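Local coordinates for NikO protein (Streptomyces tendae, PDB 4FQD) that transfers enolpyruvyl groups as an essential enzyme of nikkomycin biosynthesis and has the beta/alpha inverse-barrel architecture of the MurA and EPSP synthase family, at residues 344-349 against 412-417; 264-269 against 338-343; 376-381 against 402-407. The protein carries 4 engineered substitutions. All coordinates share one frame; numbering follows the deposited sequence.

Contact 1 (344-349 against 412-417); sequences QPFLAL and AAVLLL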
ATOM      1  N   GLN A 344      -5.025  -8.904  -8.348  1.00 17.31           N
ATOM      2  CA  GLN A 344      -5.286  -8.884  -6.909  1.00 14.05           C
ATOM      3  C   GLN A 344      -6.146 -10.034  -6.338  1.00 13.89           C
ATOM      4  O   GLN A 344      -5.821 -10.558  -5.272  1.00 14.34           O
ATOM      5  CB  GLN A 344      -5.825  -7.507  -6.492  1.00 13.10           C
ATOM      6  CG  GLN A 344      -7.040  -7.541  -5.592  1.00 21.13           C
ATOM      7  CD  GLN A 344      -8.164  -6.675  -6.118  1.00 32.73           C
ATOM      8  OE1 GLN A 344      -9.322  -7.091  -6.144  1.00 43.45           O
ATOM      9  NE2 GLN A 344      -7.830  -5.460  -6.540  1.00 27.58           N
ATOM     10  N   PRO A 345      -7.233 -10.432  -7.030  1.00 14.09           N
ATOM     11  CA  PRO A 345      -8.025 -11.531  -6.459  1.00 12.33           C
ATOM     12  C   PRO A 345      -7.250 -12.844  -6.332  1.00 14.22           C
ATOM     13  O   PRO A 345      -7.462 -13.592  -5.377  1.00 15.29           O
ATOM     14  CB  PRO A 345      -9.168 -11.699  -7.467  1.00 11.87           C
ATOM     15  CG  PRO A 345      -9.291 -10.373  -8.118  1.00 12.80           C
ATOM     16  CD  PRO A 345      -7.892  -9.850  -8.214  1.00 15.62           C
ATOM     17  N   PHE A 346      -6.361 -13.113  -7.282  1.00 10.12           N
ATOM     18  CA  PHE A 346      -5.574 -14.340  -7.256  1.00 13.04           C
ATOM     19  C   PHE A 346      -4.489 -14.276  -6.186  1.00 12.99           C
ATOM     20  O   PHE A 346      -4.100 -15.296  -5.619  1.00 15.96           O
ATOM     21  CB  PHE A 346      -4.965 -14.612  -8.630  1.00  9.20           C
ATOM     22  CG  PHE A 346      -5.976 -14.650  -9.738  1.00 12.90           C
ATOM     23  CD1 PHE A 346      -6.739 -15.784  -9.958  1.00 11.82           C
ATOM     24  CD2 PHE A 346      -6.169 -13.548 -10.554  1.00 10.57           C
ATOM     25  CE1 PHE A 346      -7.674 -15.820 -10.974  1.00 14.98           C
ATOM     26  CE2 PHE A 346      -7.101 -13.578 -11.573  1.00 12.28           C
ATOM     27  CZ  PHE A 346      -7.855 -14.715 -11.783  1.00 16.97           C
ATOM     28  N   LEU A 347      -4.006 -13.069  -5.911  1.00 13.24           N
ATOM     29  CA  LEU A 347      -3.022 -12.864  -4.860  1.00  9.34           C
ATOM     30  C   LEU A 347      -3.681 -12.981  -3.491  1.00 12.85           C
ATOM     31  O   LEU A 347      -3.039 -13.357  -2.508  1.00 10.76           O
ATOM     32  CB  LEU A 347      -2.352 -11.499  -5.019  1.00  9.61           C
ATOM     33  CG  LEU A 347      -1.592 -11.309  -6.333  1.00 12.41           C
ATOM     34  CD1 LEU A 347      -1.081  -9.885  -6.466  1.00 14.83           C
ATOM     35  CD2 LEU A 347      -0.447 -12.302  -6.431  1.00 12.31           C
ATOM     36  N   ALA A 348      -4.969 -12.658  -3.436  1.00 11.53           N
ATOM     37  CA  ALA A 348      -5.743 -12.788  -2.209  1.00 10.48           C
ATOM     38  C   ALA A 348      -5.911 -14.258  -1.847  1.00 12.11           C
ATOM     39  O   ALA A 348      -5.835 -14.633  -0.678  1.00 15.09           O
ATOM     40  CB  ALA A 348      -7.099 -12.120  -2.362  1.00  9.19           C
ATOM     41  N   LEU A 349      -6.141 -15.087  -2.860  1.00  8.32           N
ATOM     42  CA  LEU A 349      -6.290 -16.523  -2.655  1.00 12.86           C
ATOM     43  C   LEU A 349      -4.976 -17.138  -2.188  1.00 13.32           C
ATOM     44  O   LEU A 349      -4.964 -18.017  -1.326  1.00 14.32           O
ATOM     45  CB  LEU A 349      -6.767 -17.202  -3.940  1.00 10.89           C
ATOM     46  CG  LEU A 349      -6.962 -18.718  -3.879  1.00  9.62           C
ATOM     47  CD1 LEU A 349      -7.895 -19.098  -2.739  1.00  6.81           C
ATOM     48  CD2 LEU A 349      -7.490 -19.241  -5.205  1.00  8.53           C
ATOM     49  N   ALA A 412     -15.116 -14.920 -10.896  1.00 18.38           N
ATOM     50  CA  ALA A 412     -15.515 -16.256 -11.319  1.00 19.74           C
ATOM     51  C   ALA A 412     -14.316 -17.196 -11.380  1.00 17.13           C
ATOM     52  O   ALA A 412     -14.412 -18.370 -11.018  1.00 15.68           O
ATOM     53  CB  ALA A 412     -16.210 -16.197 -12.669  1.00 19.44           C
ATOM     54  N   ALA A 413     -13.184 -16.670 -11.838  1.00 12.50           N
ATOM     55  CA  ALA A 413     -11.973 -17.466 -11.981  1.00 13.34           C
ATOM     56  C   ALA A 413     -11.394 -17.871 -10.628  1.00 13.47           C
ATOM     57  O   ALA A 413     -11.059 -19.035 -10.415  1.00 12.80           O
ATOM     58  CB  ALA A 413     -10.935 -16.709 -12.800  1.00 13.03           C
ATOM     59  N   VAL A 414     -11.282 -16.909  -9.718  1.00 12.27           N
ATOM     60  CA  VAL A 414     -10.668 -17.165  -8.418  1.00 14.32           C
ATOM     61  C   VAL A 414     -11.543 -18.056  -7.529  1.00 11.38           C
ATOM     62  O   VAL A 414     -11.030 -18.815  -6.706  1.00 14.38           O
ATOM     63  CB  VAL A 414     -10.298 -15.849  -7.684  1.00 16.88           C
ATOM     64  CG1 VAL A 414     -11.547 -15.119  -7.205  1.00 14.49           C
ATOM     65  CG2 VAL A 414      -9.355 -16.130  -6.521  1.00 13.44           C
ATOM     66  N   LEU A 415     -12.858 -17.973  -7.706  1.00  9.94           N
ATOM     67  CA  LEU A 415     -13.775 -18.828  -6.961  1.00 12.80           C
ATOM     68  C   LEU A 415     -13.675 -20.264  -7.457  1.00 16.55           C
ATOM     69  O   LEU A 415     -13.745 -21.211  -6.673  1.00 14.34           O
ATOM     70  CB  LEU A 415     -15.215 -18.327  -7.087  1.00 10.65           C
ATOM     71  CG  LEU A 415     -15.554 -17.047  -6.321  1.00 14.46           C
ATOM     72  CD1 LEU A 415     -17.017 -16.680  -6.511  1.00 10.58           C
ATOM     73  CD2 LEU A 415     -15.218 -17.205  -4.850  1.00 14.66           C
ATOM     74  N   LEU A 416     -13.510 -20.412  -8.766  1.00 13.74           N
ATOM     75  CA  LEU A 416     -13.388 -21.725  -9.383  1.00 13.43           C
ATOM     76  C   LEU A 416     -12.108 -22.421  -8.931  1.00 12.97           C
ATOM     77  O   LEU A 416     -12.100 -23.628  -8.695  1.00 13.39           O
ATOM     78  CB  LEU A 416     -13.416 -21.600 -10.908  1.00 12.22           C
ATOM     79  CG  LEU A 416     -13.327 -22.894 -11.715  1.00 13.99           C
ATOM     80  CD1 LEU A 416     -14.385 -23.885 -11.259  1.00 16.49           C
ATOM     81  CD2 LEU A 416     -13.476 -22.597 -13.199  1.00 10.90           C
ATOM     82  N   LEU A 417     -11.030 -21.652  -8.805  1.00 11.92           N
ATOM     83  CA  LEU A 417      -9.754 -22.193  -8.353  1.00 10.95           C
ATOM     84  C   LEU A 417      -9.821 -22.604  -6.888  1.00 12.07           C
ATOM     85  O   LEU A 417      -9.297 -23.649  -6.501  1.00 12.77           O
ATOM     86  CB  LEU A 417      -8.633 -21.171  -8.555  1.00  7.94           C
ATOM     87  CG  LEU A 417      -8.323 -20.754  -9.993  1.00 10.84           C
ATOM     88  CD1 LEU A 417      -7.169 -19.766 -10.023  1.00 10.31           C
ATOM     89  CD2 LEU A 417      -8.018 -21.971 -10.852  1.00  8.26           C
TER

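Contact 2 (264-269 against 338-343); sequences DLIEVV and GVFSDS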
ATOM      1  N   ASP A 264      -1.605 -13.359 -22.592  1.00 11.06           N
ATOM      2  CA  ASP A 264      -2.510 -12.686 -21.666  1.00 13.82           C
ATOM      3  C   ASP A 264      -1.913 -12.618 -20.265  1.00 12.96           C
ATOM      4  O   ASP A 264      -1.633 -13.645 -19.649  1.00 13.81           O
ATOM      5  CB  ASP A 264      -3.870 -13.385 -21.636  1.00 12.42           C
ATOM      6  CG  ASP A 264      -4.947 -12.541 -20.982  1.00 16.57           C
ATOM      7  OD1 ASP A 264      -5.000 -12.500 -19.734  1.00 18.99           O
ATOM      8  OD2 ASP A 264      -5.744 -11.921 -21.716  1.00 14.84           O
ATOM      9  N   LEU A 265      -1.719 -11.397 -19.778  1.00 12.41           N
ATOM     10  CA  LEU A 265      -1.038 -11.159 -18.511  1.00 11.75           C
ATOM     11  C   LEU A 265      -1.768 -11.782 -17.327  1.00 12.61           C
ATOM     12  O   LEU A 265      -1.154 -12.425 -16.477  1.00 13.21           O
ATOM     13  CB  LEU A 265      -0.859  -9.655 -18.281  1.00 12.71           C
ATOM     14  CG  LEU A 265      -0.176  -8.873 -19.404  1.00 16.47           C
ATOM     15  CD1 LEU A 265       0.029  -7.421 -19.008  1.00 12.67           C
ATOM     16  CD2 LEU A 265       1.145  -9.516 -19.774  1.00 10.88           C
ATOM     17  N   ILE A 266      -3.081 -11.591 -17.275  1.00 10.90           N
ATOM     18  CA  ILE A 266      -3.873 -12.091 -16.158  1.00 12.45           C
ATOM     19  C   ILE A 266      -4.070 -13.603 -16.244  1.00 10.90           C
ATOM     20  O   ILE A 266      -4.215 -14.277 -15.224  1.00 15.39           O
ATOM     21  CB  ILE A 266      -5.235 -11.376 -16.059  1.00 10.95           C
ATOM     22  CG1 ILE A 266      -5.042  -9.862 -16.168  1.00 16.12           C
ATOM     23  CG2 ILE A 266      -5.932 -11.723 -14.753  1.00 12.46           C
ATOM     24  CD1 ILE A 266      -4.106  -9.289 -15.121  1.00 12.53           C
ATOM     25  N   GLU A 267      -4.061 -14.139 -17.462  1.00 12.15           N
ATOM     26  CA  GLU A 267      -4.156 -15.583 -17.638  1.00 11.02           C
ATOM     27  C   GLU A 267      -2.913 -16.258 -17.070  1.00 12.87           C
ATOM     28  O   GLU A 267      -3.000 -17.325 -16.462  1.00 14.14           O
ATOM     29  CB  GLU A 267      -4.333 -15.957 -19.110  1.00 11.81           C
ATOM     30  CG  GLU A 267      -4.530 -17.451 -19.330  1.00 15.68           C
ATOM     31  CD  GLU A 267      -4.559 -17.843 -20.794  1.00 23.54           C
ATOM     32  OE1 GLU A 267      -4.456 -16.944 -21.655  1.00 23.82           O
ATOM     33  OE2 GLU A 267      -4.682 -19.053 -21.081  1.00 18.44           O
ATOM     34  N   VAL A 268      -1.759 -15.626 -17.270  1.00 10.36           N
ATOM     35  CA  VAL A 268      -0.506 -16.128 -16.718  1.00 11.45           C
ATOM     36  C   VAL A 268      -0.581 -16.155 -15.195  1.00 12.70           C
ATOM     37  O   VAL A 268      -0.232 -17.155 -14.567  1.00 10.56           O
ATOM     38  CB  VAL A 268       0.698 -15.270 -17.157  1.00 12.15           C
ATOM     39  CG1 VAL A 268       1.959 -15.704 -16.424  1.00  5.30           C
ATOM     40  CG2 VAL A 268       0.894 -15.362 -18.661  1.00  9.52           C
ATOM     41  N   VAL A 269      -1.047 -15.053 -14.614  1.00 10.51           N
ATOM     42  CA  VAL A 269      -1.246 -14.960 -13.173  1.00 12.60           C
ATOM     43  C   VAL A 269      -2.189 -16.058 -12.693  1.00 12.60           C
ATOM     44  O   VAL A 269      -1.933 -16.715 -11.682  1.00  7.61           O
ATOM     45  CB  VAL A 269      -1.831 -13.587 -12.776  1.00 10.04           C
ATOM     46  CG1 VAL A 269      -2.171 -13.555 -11.291  1.00  7.00           C
ATOM     47  CG2 VAL A 269      -0.861 -12.473 -13.131  1.00  6.69           C
ATOM     48  N   GLY A 338       1.752  -0.256 -11.204  1.00 15.94           N
ATOM     49  CA  GLY A 338       2.155  -1.326 -10.313  1.00 10.03           C
ATOM     50  C   GLY A 338       1.383  -2.601 -10.589  1.00 11.50           C
ATOM     51  O   GLY A 338       1.182  -2.977 -11.743  1.00 15.77           O
ATOM     52  N   VAL A 339       0.950  -3.264  -9.522  1.00 11.11           N
ATOM     53  CA  VAL A 339       0.193  -4.503  -9.639  1.00 12.68           C
ATOM     54  C   VAL A 339      -1.165  -4.258 -10.289  1.00 13.77           C
ATOM     55  O   VAL A 339      -1.881  -3.329  -9.915  1.00 12.39           O
ATOM     56  CB  VAL A 339      -0.019  -5.157  -8.262  1.00 12.55           C
ATOM     57  CG1 VAL A 339      -0.807  -6.452  -8.399  1.00 12.59           C
ATOM     58  CG2 VAL A 339       1.318  -5.412  -7.592  1.00 15.63           C
ATOM     59  N   PHE A 340      -1.508  -5.092 -11.266  1.00 14.98           N
ATOM     60  CA  PHE A 340      -2.801  -5.004 -11.935  1.00 12.68           C
ATOM     61  C   PHE A 340      -3.951  -5.198 -10.957  1.00 14.55           C
ATOM     62  O   PHE A 340      -3.814  -5.884  -9.944  1.00 15.23           O
ATOM     63  CB  PHE A 340      -2.906  -6.043 -13.053  1.00 14.24           C
ATOM     64  CG  PHE A 340      -2.297  -5.602 -14.350  1.00 15.98           C
ATOM     65  CD1 PHE A 340      -2.936  -4.664 -15.143  1.00 12.46           C
ATOM     66  CD2 PHE A 340      -1.097  -6.138 -14.786  1.00 15.14           C
ATOM     67  CE1 PHE A 340      -2.384  -4.258 -16.341  1.00 15.86           C
ATOM     68  CE2 PHE A 340      -0.540  -5.737 -15.984  1.00 17.47           C
ATOM     69  CZ  PHE A 340      -1.185  -4.797 -16.763  1.00 17.42           C
ATOM     70  N   SER A 341      -5.089  -4.593 -11.271  1.00 17.96           N
ATOM     71  CA  SER A 341      -6.276  -4.728 -10.443  1.00 14.71           C
ATOM     72  C   SER A 341      -6.865  -6.128 -10.596  1.00 18.33           C
ATOM     73  O   SER A 341      -7.469  -6.666  -9.669  1.00 19.43           O
ATOM     74  CB  SER A 341      -7.308  -3.670 -10.831  1.00 13.97           C
ATOM     75  OG  SER A 341      -8.312  -3.551  -9.839  1.00 22.41           O
ATOM     76  N   ASP A 342      -6.675  -6.713 -11.774  1.00 20.21           N
ATOM     77  CA  ASP A 342      -7.192  -8.045 -12.070  1.00 22.86           C
ATOM     78  C   ASP A 342      -6.347  -9.144 -11.433  1.00 18.38           C
ATOM     79  O   ASP A 342      -6.795 -10.282 -11.300  1.00 19.37           O
ATOM     80  CB  ASP A 342      -7.272  -8.265 -13.582  1.00 22.44           C
ATOM     81  CG  ASP A 342      -8.347  -7.422 -14.236  1.00 30.23           C
ATOM     82  OD1 ASP A 342      -9.405  -7.216 -13.606  1.00 32.16           O
ATOM     83  OD2 ASP A 342      -8.137  -6.967 -15.380  1.00 38.62           O
ATOM     84  N   SER A 343      -5.122  -8.799 -11.046  1.00 15.46           N
ATOM     85  CA  SER A 343      -4.207  -9.769 -10.452  1.00 14.68           C
ATOM     86  C   SER A 343      -4.478  -9.946  -8.962  1.00 16.60           C
ATOM     87  O   SER A 343      -4.206 -11.002  -8.389  1.00 16.83           O
ATOM     88  CB  SER A 343      -2.756  -9.334 -10.672  1.00 13.27           C
ATOM     89  OG  SER A 343      -2.459  -9.220 -12.053  1.00 22.76           O
TER

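Contact 3 (376-381 against 402-407); sequences EALGIR and TDLRAT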
ATOM      1  N   GLU A 376     -15.374 -16.265   1.648  1.00 16.62           N
ATOM      2  CA  GLU A 376     -15.688 -16.415   3.064  1.00 17.82           C
ATOM      3  C   GLU A 376     -16.477 -17.696   3.312  1.00 17.97           C
ATOM      4  O   GLU A 376     -16.291 -18.365   4.328  1.00 16.10           O
ATOM      5  CB  GLU A 376     -16.497 -15.211   3.552  1.00 17.97           C
ATOM      6  CG  GLU A 376     -16.571 -15.075   5.061  1.00 23.77           C
ATOM      7  CD  GLU A 376     -15.503 -14.150   5.609  1.00 38.91           C
ATOM      8  OE1 GLU A 376     -15.016 -13.292   4.845  1.00 36.96           O
ATOM      9  OE2 GLU A 376     -15.150 -14.280   6.800  1.00 38.55           O
ATOM     10  N   ALA A 377     -17.358 -18.028   2.373  1.00 20.02           N
ATOM     11  CA  ALA A 377     -18.198 -19.216   2.482  1.00 21.14           C
ATOM     12  C   ALA A 377     -17.375 -20.499   2.422  1.00 17.89           C
ATOM     13  O   ALA A 377     -17.773 -21.527   2.970  1.00 23.06           O
ATOM     14  CB  ALA A 377     -19.260 -19.214   1.391  1.00 14.80           C
ATOM     15  N   LEU A 378     -16.228 -20.434   1.754  1.00 14.70           N
ATOM     16  CA  LEU A 378     -15.363 -21.599   1.610  1.00 16.65           C
ATOM     17  C   LEU A 378     -14.490 -21.827   2.841  1.00 14.82           C
ATOM     18  O   LEU A 378     -13.913 -22.901   3.010  1.00 16.60           O
ATOM     19  CB  LEU A 378     -14.491 -21.472   0.359  1.00 13.52           C
ATOM     20  CG  LEU A 378     -15.229 -21.531  -0.981  1.00 18.76           C
ATOM     21  CD1 LEU A 378     -14.251 -21.390  -2.134  1.00  9.27           C
ATOM     22  CD2 LEU A 378     -16.023 -22.824  -1.102  1.00 13.60           C
ATOM     23  N   GLY A 379     -14.397 -20.815   3.697  1.00 15.43           N
ATOM     24  CA  GLY A 379     -13.619 -20.923   4.917  1.00 15.53           C
ATOM     25  C   GLY A 379     -12.517 -19.886   5.016  1.00 11.62           C
ATOM     26  O   GLY A 379     -11.884 -19.737   6.060  1.00 17.22           O
ATOM     27  N   ILE A 380     -12.289 -19.166   3.923  1.00 15.50           N
ATOM     28  CA  ILE A 380     -11.261 -18.133   3.883  1.00 16.78           C
ATOM     29  C   ILE A 380     -11.694 -16.901   4.675  1.00 14.67           C
ATOM     30  O   ILE A 380     -12.792 -16.382   4.480  1.00 17.06           O
ATOM     31  CB  ILE A 380     -10.932 -17.731   2.432  1.00 12.47           C
ATOM     32  CG1 ILE A 380     -10.554 -18.968   1.615  1.00 12.44           C
ATOM     33  CG2 ILE A 380      -9.815 -16.702   2.399  1.00 11.41           C
ATOM     34  CD1 ILE A 380     -10.237 -18.673   0.167  1.00 12.64           C
ATOM     35  N   ARG A 381     -10.827 -16.441   5.572  1.00 15.92           N
ATOM     36  CA  ARG A 381     -11.134 -15.302   6.431  1.00 18.62           C
ATOM     37  C   ARG A 381     -10.727 -13.989   5.771  1.00 19.74           C
ATOM     38  O   ARG A 381      -9.544 -13.749   5.532  1.00 19.65           O
ATOM     39  CB  ARG A 381     -10.403 -15.436   7.767  1.00 17.44           C
ATOM     40  CG  ARG A 381     -10.507 -16.807   8.416  1.00 25.91           C
ATOM     41  CD  ARG A 381     -11.741 -16.932   9.289  1.00 33.11           C
ATOM     42  NE  ARG A 381     -11.499 -17.810  10.429  1.00 48.13           N
ATOM     43  CZ  ARG A 381     -11.624 -19.133  10.397  1.00 49.90           C
ATOM     44  NH1 ARG A 381     -11.992 -19.739   9.277  1.00 33.58           N
ATOM     45  NH2 ARG A 381     -11.379 -19.850  11.484  1.00 54.52           N
ATOM     46  N   THR A 402     -21.420 -25.515  -0.710  1.00 19.80           N
ATOM     47  CA  THR A 402     -21.822 -24.116  -0.793  1.00 22.51           C
ATOM     48  C   THR A 402     -22.294 -23.740  -2.194  1.00 20.72           C
ATOM     49  O   THR A 402     -22.034 -24.455  -3.162  1.00 18.35           O
ATOM     50  CB  THR A 402     -20.669 -23.176  -0.391  1.00 26.31           C
ATOM     51  OG1 THR A 402     -19.538 -23.415  -1.237  1.00 21.51           O
ATOM     52  CG2 THR A 402     -20.271 -23.410   1.059  1.00 19.51           C
ATOM     53  N   ASP A 403     -22.994 -22.613  -2.288  1.00 27.03           N
ATOM     54  CA  ASP A 403     -23.431 -22.078  -3.573  1.00 23.32           C
ATOM     55  C   ASP A 403     -22.798 -20.716  -3.821  1.00 22.86           C
ATOM     56  O   ASP A 403     -23.239 -19.706  -3.273  1.00 26.56           O
ATOM     57  CB  ASP A 403     -24.954 -21.956  -3.624  1.00 26.26           C
ATOM     58  CG  ASP A 403     -25.644 -23.299  -3.671  1.00 41.99           C
ATOM     59  OD1 ASP A 403     -25.585 -23.962  -4.729  1.00 50.88           O
ATOM     60  OD2 ASP A 403     -26.256 -23.689  -2.656  1.00 51.53           O
ATOM     61  N   LEU A 404     -21.764 -20.695  -4.654  1.00 16.13           N
ATOM     62  CA  LEU A 404     -21.011 -19.471  -4.904  1.00 20.78           C
ATOM     63  C   LEU A 404     -21.550 -18.690  -6.097  1.00 20.49           C
ATOM     64  O   LEU A 404     -21.867 -19.261  -7.138  1.00 20.41           O
ATOM     65  CB  LEU A 404     -19.527 -19.788  -5.106  1.00 18.79           C
ATOM     66  CG  LEU A 404     -18.623 -19.771  -3.868  1.00 20.37           C
ATOM     67  CD1 LEU A 404     -19.203 -20.595  -2.735  1.00 16.12           C
ATOM     68  CD2 LEU A 404     -17.236 -20.273  -4.221  1.00 21.15           C
ATOM     69  N   ARG A 405     -21.654 -17.375  -5.933  1.00 18.51           N
ATOM     70  CA  ARG A 405     -22.095 -16.503  -7.013  1.00 19.34           C
ATOM     71  C   ARG A 405     -20.974 -15.565  -7.442  1.00 19.52           C
ATOM     72  O   ARG A 405     -20.413 -14.836  -6.623  1.00 16.03           O
ATOM     73  CB  ARG A 405     -23.320 -15.691  -6.587  1.00 26.40           C
ATOM     74  CG  ARG A 405     -23.761 -14.668  -7.621  1.00 45.45           C
ATOM     75  CD  ARG A 405     -24.886 -13.791  -7.099  1.00 45.06           C
ATOM     76  NE  ARG A 405     -25.280 -12.777  -8.072  1.00 63.46           N
ATOM     77  CZ  ARG A 405     -26.147 -12.987  -9.057  1.00 69.57           C
ATOM     78  NH1 ARG A 405     -26.708 -14.179  -9.203  1.00 64.58           N
ATOM     79  NH2 ARG A 405     -26.451 -12.009  -9.899  1.00 58.99           N
ATOM     80  N   ALA A 406     -20.650 -15.588  -8.731  1.00 21.13           N
ATOM     81  CA  ALA A 406     -19.617 -14.714  -9.273  1.00 15.01           C
ATOM     82  C   ALA A 406     -20.180 -13.329  -9.562  1.00 17.32           C
ATOM     83  O   ALA A 406     -21.286 -13.196 -10.083  1.00 21.12           O
ATOM     84  CB  ALA A 406     -19.020 -15.318 -10.531  1.00 17.16           C
ATOM     85  N   THR A 407     -19.416 -12.298  -9.220  1.00 20.17           N
ATOM     86  CA  THR A 407     -19.844 -10.924  -9.449  1.00 16.79           C
ATOM     87  C   THR A 407     -19.213 -10.349 -10.711  1.00 18.62           C
ATOM     88  O   THR A 407     -19.753  -9.422 -11.314  1.00 25.94           O
ATOM     89  CB  THR A 407     -19.502 -10.016  -8.253  1.00 19.42           C
ATOM     90  OG1 THR A 407     -18.099 -10.097  -7.974  1.00 17.78           O
ATOM     91  CG2 THR A 407     -20.285 -10.439  -7.020  1.00 18.32           C
TER

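Contact 1 (344-349 against 412-417)
Phe346 turns the edge of its ring to the helix of 412-417, with a methyl group near the ring plane at two points of the rim. At one, CZ of Phe346 stands 3.8 Å from CB of Ala413; at the other, CD1 of Phe346 is 4.0 Å from CD1 of Leu417, whose side chain lies nearly perpendicular to that of the phenylalanine. Since Ala413 and Leu417 lie one helical turn apart, the ring is received between successive turns. It gets there because CG lies anti to its carbonyl carbon (chi1 -55°), bringing the ring in although CB points neither at nor away from the partner helix. With an alanine here a gap would probably open between Ala413 and Leu417, and both methyl groups would lose the ring edge they rest on.

Beside the ring, Val414 is the residue most covered here. Its CG2 lies 3.4 Å from the carbonyl O of Pro345 and 3.8 Å from CB of Leu349, while CG1 rests more loosely on Pro345. That oxygen, although met by a methyl group, accepts the backbone N of Leu349 at 3.2 Å. The side chains of Leu349 and Val414 run antiparallel, side by side; with CG of Leu349 anti to its backbone N (chi1 180°), CD2 extends to within 4.0 Å of CB of Leu417.

The contact, wholly apolar between side chains, joins two nearly parallel helices in the interior of the beta/alpha inverse barrel of the EPSP synthase family, their segment axes 9.5 Å apart at -21°. Helix 265-278 packs against both, through Ile266 and Thr270 on Phe346, Leu277 on Leu349 and Ala274 on Leu417, while Leu441 of helix 441-447 touches Ala413.

Contact 2 (264-269 against 338-343)
The Phe340 ring meets Leu265 and Ile266 obliquely, so neither aliphatic chain is stacked squarely on it. CD1 of Leu265 is 3.5 Å from CE2 of Phe340, at the far part of the ring, whereas CD1 of Ile266 approaches its root, 4.0 Å from CB of Phe340. Lys218 adds a cation-pi interaction to the same ring.

In Asp342, the second flat group, it is CB that carries the contact, 3.7 Å from CD1 of Ile266, the two side chains being set roughly square to each other. OD1 forms a salt bridge with Arg368, and a sulfate ion, probably from the crystallisation liquor, lies about 4 Å from the Asp342 side chain and may mark an anion pocket.

Ile266 CD1 reaches 3.5 Å from OG of Ser343, a van der Waals approach of a methyl group; the hydroxyl has its polar partner in Glu300. Behind this front, Asp264 N-caps the helix: Glu267 N donates to OD1 of Asp264, which accepts at 3.0 Å through its anti lone pair.

The first turn of helix 265-278 meets the loop leading from strand 331-334 into helix 344-351, where Phe346 touches Ile266 and Val269; Arg410 of helix 409-419 adjoins Ile266 and Asp342.

Contact 3 (376-381 against 402-407)
Leu378 spreads its forked end over two residues of strand 402-405, one methyl group for each. CD1 lies 3.8 Å from CD2 of Leu404, and CD2 lies 3.6 Å from OG1 of Thr402. In both pairs the side chains stand close to perpendicular, so Leu378 lies across its partners instead of running alongside them. Its CB does not point straight at the strand; the fork arrives because CG is anti to the carbonyl carbon (chi1 -67°).

Thr402 divides its branches between two residues of the helix end. While OG1 faces the Leu378 methyl group, CG2 sits 3.7 Å from the carbonyl O of Ala377, and more loosely by the CB of that alanine. Leu404 makes the same kind of bridge, its CD1 passing 4.4 Å from CB of Ala377, a marginal approach. Thr402 and Leu404, two apart on an extended chain, therefore point the same way, while Asp403 between them points away.

The strand belongs to a beta-alpha-beta crossover: 402-405 leads through helix 409-419 to the adjacent parallel strand 425-429, and 402-405 is the outermost strand of its four-stranded sheet within the chain. Helix 409-419 supplies Leu415 to Leu404 and Ala418 to Leu378; the contact thus lies where the end of helix 372-378 meets the crossover.

That end is a Schellman motif. Gly379 takes a positive phi of 121°, and its N donates to the O of Glu376 at 3.2 Å; at these backbone angles a CB would press on the preceding carbonyl oxygen. Glu374, one turn before Leu378 in the helix, accepts the backbone N of Arg405 through OE1, tying helix and strand together by a polar bond.

Contact 1 lies between the other two, its centre 11 Å from each, whereas contacts 2 and 3 are 22 Å apart between centres and do not touch. Along the chain contact 2 closes first, its loop of 338-343 running directly into the helix of 344-349; both segments of contact 3 then fall between those of contact 1. Phe346 joins contacts 1 and 2 by packing on Ile266 and Val269. Leu415 on Leu404, Ala412 on Ala406 and Leu349 on Ile380 join contacts 1 and 3. Helices 265-278, 344-351 and 409-419 pack together and link the three contacts, from the loop of 338-343 to the sheet edge at 402-405.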